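Local coordinates for cell division control protein Cdc48 (Mycobacterium smegmatis, PDB 5E7P), which binds ADP and, as a member of the AAA ATPase family, probably binds and hydrolyses ATP, at residues Gly270-Gly275 and Arg467-Ser472. Numbering follows the deposited sequence.
Sequences GPAGVG and RPLSRS. With ADP (adenosine-5'-diphosphate), chain C.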
loop_
_atom_site.group_PDB
_atom_site.type_symbol
_atom_site.label_atom_id
_atom_site.label_comp_id
_atom_site.label_asym_id
_atom_site.label_seq_id
_atom_site.Cartn_x
_atom_site.Cartn_y
_atom_site.Cartn_z
ATOM N N GLY A 270 0.989 5.821 7.439
ATOM C CA GLY A 270 0.034 4.742 7.275
ATOM C C GLY A 270 -0.269 4.519 5.805
ATOM O O GLY A 270 0.087 5.347 4.967
ATOM N N PRO A 271 -0.941 3.402 5.486
ATOM C CA PRO A 271 -1.225 2.967 4.112
ATOM C C PRO A 271 -1.815 4.067 3.227
ATOM O O PRO A 271 -2.504 4.963 3.713
ATOM C CB PRO A 271 -2.252 1.850 4.312
ATOM C CG PRO A 271 -1.949 1.313 5.664
ATOM C CD PRO A 271 -1.549 2.503 6.481
ATOM N N ALA A 272 -1.541 3.988 1.930
ATOM C CA ALA A 272 -2.028 4.984 0.985
ATOM C C ALA A 272 -3.553 4.982 0.916
ATOM O O ALA A 272 -4.171 3.936 0.735
ATOM C CB ALA A 272 -1.425 4.739 -0.399
ATOM N N GLY A 273 -4.152 6.157 1.073
ATOM C CA GLY A 273 -5.593 6.297 0.982
ATOM C C GLY A 273 -6.327 5.771 2.197
ATOM O O GLY A 273 -7.544 5.579 2.161
ATOM N N VAL A 274 -5.592 5.531 3.279
ATOM C CA VAL A 274 -6.208 5.032 4.500
ATOM C C VAL A 274 -7.018 6.133 5.189
ATOM O O VAL A 274 -7.921 5.851 5.976
ATOM C CB VAL A 274 -5.165 4.440 5.471
ATOM C CG1 VAL A 274 -4.457 5.547 6.236
ATOM C CG2 VAL A 274 -5.828 3.463 6.430
ATOM N N GLY A 275 -6.698 7.387 4.876
ATOM C CA GLY A 275 -7.430 8.519 5.416
ATOM C C GLY A 275 -6.606 9.412 6.325
ATOM O O GLY A 275 -7.130 9.979 7.281
ATOM N N ARG A 467 -9.405 -2.221 -8.143
ATOM C CA ARG A 467 -8.178 -2.680 -7.508
ATOM C C ARG A 467 -7.872 -1.864 -6.260
ATOM O O ARG A 467 -7.811 -0.634 -6.316
ATOM C CB ARG A 467 -6.994 -2.607 -8.474
ATOM C CG ARG A 467 -5.691 -3.079 -7.849
ATOM C CD ARG A 467 -4.542 -3.097 -8.835
ATOM N NE ARG A 467 -4.124 -1.759 -9.244
ATOM C CZ ARG A 467 -3.018 -1.508 -9.939
ATOM N NH1 ARG A 467 -2.220 -2.505 -10.289
ATOM N NH2 ARG A 467 -2.705 -0.264 -10.277
ATOM N N PRO A 468 -7.683 -2.550 -5.124
ATOM C CA PRO A 468 -7.270 -1.875 -3.892
ATOM C C PRO A 468 -5.903 -1.233 -4.071
ATOM O O PRO A 468 -5.033 -1.805 -4.734
ATOM C CB PRO A 468 -7.199 -3.013 -2.867
ATOM C CG PRO A 468 -7.063 -4.256 -3.680
ATOM C CD PRO A 468 -7.828 -4.004 -4.940
ATOM N N LEU A 469 -5.732 -0.049 -3.489
ATOM C CA LEU A 469 -4.492 0.716 -3.586
ATOM C C LEU A 469 -3.299 -0.098 -3.086
ATOM O O LEU A 469 -2.177 0.067 -3.560
ATOM C CB LEU A 469 -4.624 2.015 -2.788
ATOM C CG LEU A 469 -4.070 3.301 -3.401
ATOM C CD1 LEU A 469 -4.578 3.477 -4.821
ATOM C CD2 LEU A 469 -4.454 4.498 -2.544
ATOM N N SER A 470 -3.556 -1.001 -2.147
ATOM C CA SER A 470 -2.516 -1.866 -1.602
ATOM C C SER A 470 -1.961 -2.843 -2.643
ATOM O O SER A 470 -0.921 -3.461 -2.425
ATOM C CB SER A 470 -3.057 -2.644 -0.404
ATOM O OG SER A 470 -4.150 -3.460 -0.791
ATOM N N ARG A 471 -2.655 -2.986 -3.768
ATOM C CA ARG A 471 -2.208 -3.883 -4.831
ATOM C C ARG A 471 -1.704 -3.132 -6.062
ATOM O O ARG A 471 -1.485 -3.737 -7.110
ATOM C CB ARG A 471 -3.338 -4.827 -5.243
ATOM C CG ARG A 471 -3.822 -5.735 -4.129
ATOM C CD ARG A 471 -2.819 -6.836 -3.834
ATOM N NE ARG A 471 -2.976 -7.961 -4.749
ATOM C CZ ARG A 471 -3.822 -8.967 -4.551
ATOM N NH1 ARG A 471 -4.589 -8.988 -3.468
ATOM N NH2 ARG A 471 -3.903 -9.951 -5.433
ATOM N N SER A 472 -1.516 -1.822 -5.934
ATOM C CA SER A 472 -1.194 -0.982 -7.086
ATOM C C SER A 472 0.305 -0.795 -7.302
ATOM O O SER A 472 0.719 -0.148 -8.260
ATOM C CB SER A 472 -1.877 0.385 -6.959
ATOM O OG SER A 472 -1.302 1.155 -5.916
HETATM P PB ADP C . -4.399 9.458 2.765
HETATM O O1B ADP C . -3.656 8.992 1.541
HETATM O O2B ADP C . -4.215 10.918 3.077
HETATM O O3B ADP C . -4.269 8.557 3.963
HETATM P PA ADP C . -6.964 10.569 2.360
HETATM O O1A ADP C . -6.655 11.480 1.200
HETATM O O2A ADP C . -6.993 11.137 3.757
HETATM O O3A ADP C . -5.929 9.336 2.281
HETATM O "O5'" ADP C . -8.357 9.850 2.035
HETATM C "C5'" ADP C . -8.374 8.835 1.039
HETATM C "C4'" ADP C . -9.546 9.144 0.121
HETATM O "O4'" ADP C . -10.742 8.647 0.714
HETATM C "C3'" ADP C . -9.701 10.645 -0.060
HETATM O "O3'" ADP C . -9.751 10.966 -1.455
HETATM C "C2'" ADP C . -11.014 11.006 0.604
HETATM O "O2'" ADP C . -11.789 11.836 -0.266
HETATM C "C1'" ADP C . -11.718 9.681 0.839
HETATM N N9 ADP C . -12.304 9.605 2.198
HETATM C C8 ADP C . -11.623 9.426 3.346
HETATM N N7 ADP C . -12.469 9.391 4.408
HETATM C C5 ADP C . -13.721 9.543 3.935
HETATM C C6 ADP C . -15.088 9.602 4.505
HETATM N N6 ADP C . -15.294 9.486 5.838
HETATM N N1 ADP C . -16.125 9.780 3.655
HETATM C C2 ADP C . -15.940 9.900 2.328
HETATM N N3 ADP C . -14.729 9.852 1.744
HETATM C C4 ADP C . -13.603 9.683 2.478
#
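Leu469 lays one methyl, CD2, on the outer side of the P-loop (a variant Walker A motif), of which 270-275 forms the first part, between strand 265-269 and helix 276-283, wrapping the ADP phosphates. CD2 lies 3.7 Å from Ala272 CB, methyl against methyl, and also lies against the peptide that follows, 4.0 Å from Gly273 N. The small Ala272, its CB directed at Leu469, is consistent with CD2 resting close on the loop backbone, at Ala272 O and the peptide after it. That same Gly273 N gives its hydrogen to O1B of ADP at 2.9 Å, so one peptide meets leucine on one side and phosphate on another. Glycine suits position 273, third in the type II beta turn from Pro271 to Val274, because phi is positive there (75°). Gly275 N, at the N-cap of the next helix, donates to ADP O3B. Leu469 itself sits in a short 3-10 turn, where its backbone N is hydrogen-bonded to Asp429 OD1. Serine fits at 472 because its hydroxyl can turn back on this turn: Ser472 OG donates in the carbonyl plane to a lone pair of Leu469 O, 2.7 Å away, which also accepts from Ser472 N.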